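Local coordinates for IscA (Thermosynechococcus elongatus, PDB 1X0G), which carries a [2Fe-2S] cluster and probably serves as a scaffold on which iron-sulfur clusters are assembled, at residues Gln10-Leu15 / Leu44-Glu49; Leu28-Gln33 / Leu77-Ile82. All blocks are in the same frame, centred on the assembly; numbering follows the deposited sequence.

Contact 1. Residues Gln10-Leu15 / Leu44-Glu49; sequences QELERL and LALVAE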
loop_
_atom_site.group_PDB
_atom_site.type_symbol
_atom_site.label_atom_id
_atom_site.label_comp_id
_atom_site.label_asym_id
_atom_site.label_seq_id
_atom_site.Cartn_x
_atom_site.Cartn_y
_atom_site.Cartn_z
ATOM N N GLN C 10 -11.551 -22.790 21.211
ATOM C CA GLN C 10 -12.833 -23.480 21.118
ATOM C C GLN C 10 -13.463 -23.191 19.784
ATOM O O GLN C 10 -13.988 -24.096 19.137
ATOM C CB GLN C 10 -13.748 -23.008 22.262
ATOM C CG GLN C 10 -15.224 -23.407 22.225
ATOM C CD GLN C 10 -15.779 -23.466 23.653
ATOM O OE1 GLN C 10 -15.263 -22.772 24.547
ATOM N NE2 GLN C 10 -16.803 -24.319 23.890
ATOM N N GLU C 11 -13.400 -21.927 19.382
ATOM C CA GLU C 11 -13.915 -21.552 18.116
ATOM C C GLU C 11 -13.059 -22.120 17.009
ATOM O O GLU C 11 -13.567 -22.527 15.976
ATOM C CB GLU C 11 -13.892 -20.050 18.003
ATOM C CG GLU C 11 -14.323 -19.534 16.632
ATOM C CD GLU C 11 -15.788 -19.753 16.313
ATOM O OE1 GLU C 11 -16.597 -20.321 17.124
ATOM O OE2 GLU C 11 -16.128 -19.333 15.212
ATOM N N LEU C 12 -11.755 -22.141 17.208
ATOM C CA LEU C 12 -10.920 -22.786 16.230
ATOM C C LEU C 12 -11.190 -24.257 16.023
ATOM O O LEU C 12 -11.177 -24.709 14.896
ATOM C CB LEU C 12 -9.464 -22.585 16.531
ATOM C CG LEU C 12 -9.170 -21.137 16.201
ATOM C CD1 LEU C 12 -7.800 -20.849 16.662
ATOM C CD2 LEU C 12 -9.327 -20.834 14.720
ATOM N N GLU C 13 -11.447 -25.026 17.060
ATOM C CA GLU C 13 -11.728 -26.427 16.748
ATOM C C GLU C 13 -13.086 -26.600 16.082
ATOM O O GLU C 13 -13.336 -27.639 15.435
ATOM C CB GLU C 13 -11.590 -27.359 17.941
ATOM C CG GLU C 13 -12.307 -26.849 19.135
ATOM C CD GLU C 13 -11.406 -26.837 20.344
ATOM O OE1 GLU C 13 -10.163 -26.919 20.149
ATOM O OE2 GLU C 13 -11.939 -26.748 21.482
ATOM N N ARG C 14 -13.948 -25.595 16.247
ATOM C CA ARG C 14 -15.303 -25.607 15.715
ATOM C C ARG C 14 -15.282 -25.539 14.196
ATOM O O ARG C 14 -16.036 -26.233 13.533
ATOM C CB ARG C 14 -16.085 -24.407 16.252
ATOM C CG ARG C 14 -17.558 -24.725 16.588
ATOM C CD ARG C 14 -18.477 -23.671 15.993
ATOM N NE ARG C 14 -19.013 -24.120 14.709
ATOM C CZ ARG C 14 -18.866 -23.486 13.540
ATOM N NH1 ARG C 14 -18.190 -22.335 13.453
ATOM N NH2 ARG C 14 -19.417 -24.009 12.441
ATOM N N LEU C 15 -14.405 -24.695 13.666
ATOM C CA LEU C 15 -14.259 -24.487 12.235
ATOM C C LEU C 15 -13.404 -25.580 11.596
ATOM O O LEU C 15 -13.515 -25.846 10.390
ATOM C CB LEU C 15 -13.612 -23.128 11.993
ATOM C CG LEU C 15 -14.286 -21.954 12.696
ATOM C CD1 LEU C 15 -13.284 -20.886 13.062
ATOM C CD2 LEU C 15 -15.404 -21.401 11.811
ATOM N N LEU C 44 -5.803 -14.507 9.178
ATOM C CA LEU C 44 -5.784 -15.756 9.835
ATOM C C LEU C 44 -6.183 -16.851 8.919
ATOM O O LEU C 44 -7.216 -16.784 8.317
ATOM C CB LEU C 44 -6.800 -15.696 10.926
ATOM C CG LEU C 44 -6.414 -14.847 12.140
ATOM C CD1 LEU C 44 -7.602 -14.754 13.112
ATOM C CD2 LEU C 44 -5.167 -15.371 12.902
ATOM N N ALA C 45 -5.405 -17.897 8.844
ATOM C CA ALA C 45 -5.822 -19.054 8.075
ATOM C C ALA C 45 -5.551 -20.356 8.845
ATOM O O ALA C 45 -4.586 -20.489 9.590
ATOM C CB ALA C 45 -5.112 -19.054 6.828
ATOM N N LEU C 46 -6.429 -21.333 8.713
ATOM C CA LEU C 46 -6.053 -22.672 9.144
ATOM C C LEU C 46 -5.318 -23.271 7.994
ATOM O O LEU C 46 -5.757 -23.133 6.846
ATOM C CB LEU C 46 -7.267 -23.523 9.355
ATOM C CG LEU C 46 -8.236 -22.981 10.376
ATOM C CD1 LEU C 46 -9.621 -23.641 10.125
ATOM C CD2 LEU C 46 -7.672 -23.219 11.793
ATOM N N VAL C 47 -4.210 -23.936 8.260
ATOM C CA VAL C 47 -3.381 -24.388 7.135
ATOM C C VAL C 47 -2.962 -25.801 7.393
ATOM O O VAL C 47 -3.110 -26.288 8.500
ATOM C CB VAL C 47 -2.118 -23.439 6.947
ATOM C CG1 VAL C 47 -2.528 -22.113 6.396
ATOM C CG2 VAL C 47 -1.410 -23.250 8.261
ATOM N N ALA C 48 -2.418 -26.471 6.396
ATOM C CA ALA C 48 -2.117 -27.890 6.623
ATOM C C ALA C 48 -0.816 -28.065 7.389
ATOM O O ALA C 48 -0.623 -29.029 8.158
ATOM C CB ALA C 48 -2.085 -28.667 5.324
ATOM N N GLU C 49 0.074 -27.119 7.145
ATOM C CA GLU C 49 1.393 -27.138 7.697
ATOM C C GLU C 49 1.862 -25.690 7.615
ATOM O O GLU C 49 1.220 -24.825 6.977
ATOM C CB GLU C 49 2.295 -28.084 6.891
ATOM C CG GLU C 49 2.626 -27.463 5.558
ATOM C CD GLU C 49 2.820 -28.466 4.486
ATOM O OE1 GLU C 49 3.076 -29.645 4.826
ATOM O OE2 GLU C 49 2.715 -28.054 3.302
#

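Contact 2. Residues Leu28-Gln33 / Leu77-Ile82; sequences LRIQVQ and LRVDYI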
loop_
_atom_site.group_PDB
_atom_site.type_symbol
_atom_site.label_atom_id
_atom_site.label_comp_id
_atom_site.label_asym_id
_atom_site.label_seq_id
_atom_site.Cartn_x
_atom_site.Cartn_y
_atom_site.Cartn_z
ATOM N N LEU C 28 -2.830 -22.747 13.004
ATOM C CA LEU C 28 -3.349 -21.454 12.745
ATOM C C LEU C 28 -2.228 -20.600 12.332
ATOM O O LEU C 28 -1.278 -20.418 13.072
ATOM C CB LEU C 28 -3.879 -20.826 14.012
ATOM C CG LEU C 28 -4.353 -19.375 13.871
ATOM C CD1 LEU C 28 -5.539 -19.377 12.941
ATOM C CD2 LEU C 28 -4.787 -18.774 15.245
ATOM N N ARG C 29 -2.357 -20.027 11.162
ATOM C CA ARG C 29 -1.279 -19.260 10.630
ATOM C C ARG C 29 -1.734 -17.851 10.628
ATOM O O ARG C 29 -2.834 -17.549 10.155
ATOM C CB ARG C 29 -0.936 -19.743 9.257
ATOM C CG ARG C 29 0.051 -18.879 8.578
ATOM C CD ARG C 29 0.660 -19.613 7.429
ATOM N NE ARG C 29 2.032 -19.171 7.194
ATOM C CZ ARG C 29 2.322 -18.045 6.554
ATOM N NH1 ARG C 29 1.296 -17.294 6.119
ATOM N NH2 ARG C 29 3.599 -17.652 6.384
ATOM N N ILE C 30 -0.935 -17.006 11.273
ATOM C CA ILE C 30 -1.172 -15.576 11.356
ATOM C C ILE C 30 -0.135 -14.789 10.539
ATOM O O ILE C 30 1.105 -15.093 10.494
ATOM C CB ILE C 30 -1.108 -15.112 12.765
ATOM C CG1 ILE C 30 -2.024 -15.924 13.615
ATOM C CG2 ILE C 30 -1.724 -13.698 12.948
ATOM C CD1 ILE C 30 -1.990 -15.351 15.030
ATOM N N GLN C 31 -0.665 -13.811 9.819
ATOM C CA GLN C 31 0.204 -12.895 9.074
ATOM C C GLN C 31 -0.564 -11.564 9.008
ATOM O O GLN C 31 -1.690 -11.518 9.569
ATOM C CB GLN C 31 0.580 -13.489 7.738
ATOM C CG GLN C 31 -0.373 -13.295 6.636
ATOM C CD GLN C 31 0.108 -13.939 5.353
ATOM O OE1 GLN C 31 1.268 -14.348 5.248
ATOM N NE2 GLN C 31 -0.776 -14.074 4.382
ATOM N N VAL C 32 -0.008 -10.520 8.372
ATOM C CA VAL C 32 -0.732 -9.266 8.158
ATOM C C VAL C 32 -0.858 -8.952 6.711
ATOM O O VAL C 32 -0.196 -9.529 5.912
ATOM C CB VAL C 32 0.023 -8.055 8.770
ATOM C CG1 VAL C 32 0.205 -8.222 10.195
ATOM C CG2 VAL C 32 1.372 -7.846 8.097
ATOM N N GLN C 33 -1.636 -7.946 6.363
ATOM C CA GLN C 33 -1.858 -7.588 4.961
ATOM C C GLN C 33 -2.102 -6.101 4.984
ATOM O O GLN C 33 -2.759 -5.662 5.881
ATOM C CB GLN C 33 -3.167 -8.154 4.633
ATOM C CG GLN C 33 -3.251 -8.819 3.357
ATOM C CD GLN C 33 -4.634 -8.477 2.692
ATOM O OE1 GLN C 33 -5.715 -8.567 3.390
ATOM N NE2 GLN C 33 -4.616 -8.066 1.349
ATOM N N LEU C 77 1.099 -10.681 20.449
ATOM C CA LEU C 77 -0.314 -10.646 20.176
ATOM C C LEU C 77 -1.019 -11.677 21.073
ATOM O O LEU C 77 -0.521 -12.784 21.320
ATOM C CB LEU C 77 -0.539 -11.052 18.745
ATOM C CG LEU C 77 -1.939 -10.985 18.253
ATOM C CD1 LEU C 77 -2.230 -9.502 18.121
ATOM C CD2 LEU C 77 -1.954 -11.692 16.895
ATOM N N ARG C 78 -2.186 -11.262 21.542
ATOM C CA ARG C 78 -3.130 -12.154 22.133
ATOM C C ARG C 78 -4.410 -12.022 21.320
ATOM O O ARG C 78 -4.857 -10.909 20.953
ATOM C CB ARG C 78 -3.398 -11.799 23.606
ATOM C CG ARG C 78 -2.127 -11.750 24.478
ATOM C CD ARG C 78 -2.451 -11.331 25.899
ATOM N NE ARG C 78 -3.349 -10.176 25.927
ATOM C CZ ARG C 78 -4.683 -10.245 26.057
ATOM N NH1 ARG C 78 -5.300 -11.430 26.149
ATOM N NH2 ARG C 78 -5.408 -9.122 26.074
ATOM N N VAL C 79 -5.000 -13.182 21.079
ATOM C CA VAL C 79 -6.114 -13.320 20.203
ATOM C C VAL C 79 -7.186 -13.917 21.079
ATOM O O VAL C 79 -6.944 -14.919 21.774
ATOM C CB VAL C 79 -5.764 -14.332 19.048
ATOM C CG1 VAL C 79 -7.004 -14.722 18.274
ATOM C CG2 VAL C 79 -4.686 -13.783 18.113
ATOM N N ASP C 80 -8.380 -13.327 21.022
ATOM C CA ASP C 80 -9.521 -13.780 21.808
ATOM C C ASP C 80 -10.649 -14.028 20.797
ATOM O O ASP C 80 -10.560 -13.600 19.631
ATOM C CB ASP C 80 -9.880 -12.617 22.669
ATOM C CG ASP C 80 -10.836 -12.950 23.774
ATOM O OD1 ASP C 80 -11.039 -14.128 24.165
ATOM O OD2 ASP C 80 -11.387 -11.962 24.292
ATOM N N TYR C 81 -11.704 -14.712 21.208
ATOM C CA TYR C 81 -12.861 -14.778 20.363
ATOM C C TYR C 81 -14.095 -14.357 21.166
ATOM O O TYR C 81 -14.294 -14.903 22.217
ATOM C CB TYR C 81 -13.022 -16.182 19.828
ATOM C CG TYR C 81 -14.194 -16.327 18.881
ATOM C CD1 TYR C 81 -14.117 -15.903 17.552
ATOM C CD2 TYR C 81 -15.395 -16.912 19.311
ATOM C CE1 TYR C 81 -15.205 -16.074 16.653
ATOM C CE2 TYR C 81 -16.481 -17.058 18.417
ATOM C CZ TYR C 81 -16.344 -16.624 17.094
ATOM O OH TYR C 81 -17.393 -16.757 16.255
ATOM N N ILE C 82 -14.913 -13.411 20.677
ATOM C CA ILE C 82 -16.082 -12.924 21.390
ATOM C C ILE C 82 -17.398 -13.203 20.635
ATOM O O ILE C 82 -17.507 -12.830 19.495
ATOM C CB ILE C 82 -15.864 -11.422 21.717
ATOM C CG1 ILE C 82 -14.796 -11.335 22.800
ATOM C CG2 ILE C 82 -17.172 -10.688 22.211
ATOM C CD1 ILE C 82 -14.481 -9.934 23.234
#

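Contact 1. Residues Gln10-Leu15 / Leu44-Glu49
L46, on strand 40-46, meets helix 6-15 through both of its methyl branches, and the two branches go to different helical residues. CD2 of L46 lies 4.1 Å from CD2 of L12, a methyl-to-methyl contact in which the two side chains run obliquely past one another. The other branch, CD1 of L46, approaches the root of L15: CB of L15 is 4.4 Å away, whereas CD1 of L15 stands 5.4 Å from that same L46 methyl. L15 therefore touches with the base of its side chain. Its CB bond points at the strand, while that of L12 does not. L12 makes up the difference through its conformation: CG sits beside the backbone N, opposite the carbonyl carbon (chi1 -73°), and the chain beyond brings CD2, with CD1 farther off, up to L46. The backbones are well separated, the nearest CA atoms, those of L12 and L46, being 8.6 Å apart, so side chains alone bridge the gap. About 112 Å² is buried, and L46 supplies more than half of it.

Further apolar groups extend this patch. W62 of strand 62-66 touches both L12 and L46, F90 of strand 89-93 also packs on L12, and L85 of the second subunit packs on L15. The contact thus joins the helix to strand 40-46 of the six-stranded sheet at a place away from the cluster ligands. With two van der Waals approaches and no polar link between the segments, the chemistry implies a small, partly buried apolar contact, without directional bonds, that probably adds to the hydrophobic packing of the helix.

Contact 2. Residues Leu28-Gln33 / Leu77-Ile82
The nearest CA atoms across 28-33 and 77-82, those of I30 and of L77 just ahead of strand 78-82, are 10.1 Å apart, too far for the two sheets to pair here. I30 spans the gap. Its CG1-CD1 arm is extended (chi2 -176°) and ends against two residues of the opposing segment. CD1 of I30 meets CD2 of L77 tip to tip at 4.1 Å, and the same methyl is 4.4 Å from CG2 of V79. L77 and V79 present these methyls side by side, L77 CD2 being 3.7 Å from V79 CG2, and I30 CD1 faces both. L77 reaches this position with CG opposite its backbone N (chi1 -176°). A second branch of I30 supports the first: CG2 of I30 is 4.4 Å from CD2 of L77.

R29 and Q31, flanking I30 in sequence, are turned from 77-82 and pair with each other. NH1 of R29 donates to OE1 of Q31 over 3.1 Å, with an N-H...O angle of 155°; OE1 lies near the guanidinium plane, but the donor stands well above the amide's carbonyl plane. NE of R29 forms a salt bridge with D54, a second hold on the guanidinium.

Around the apolar side, L44 packs on I30, Y42 on L77, and F90 and F92 on V79, placing the contact in the core between the two sheets. The strand is thus two-sided: an apolar face whose touching residues are all buried meets the other sheet through dispersion and exclusion of water, while on the other face R29 bonds Q31 OE1 and D54.

Contacts 1 and 2 have centres 11 Å apart and share one sheet, in which strands 40-46 and 27-34 are antiparallel neighbours: R29 N is 2.8 Å from A45 O, a probable hydrogen bond. F90 is common to their surroundings, packing on L12 of contact 1 and on V79 of contact 2, and E11 of helix 6-15 packs beside Y81, so the helix touches both sheets. Both contacts also reach L85 of the second subunit, through L15 and L28. The cluster is more distant. The side chain of L77 in contact 2 is about 14 Å from the [2Fe-2S] cluster and about 10 Å from the cluster-binding G104, while contact 1 has no part in the cluster site.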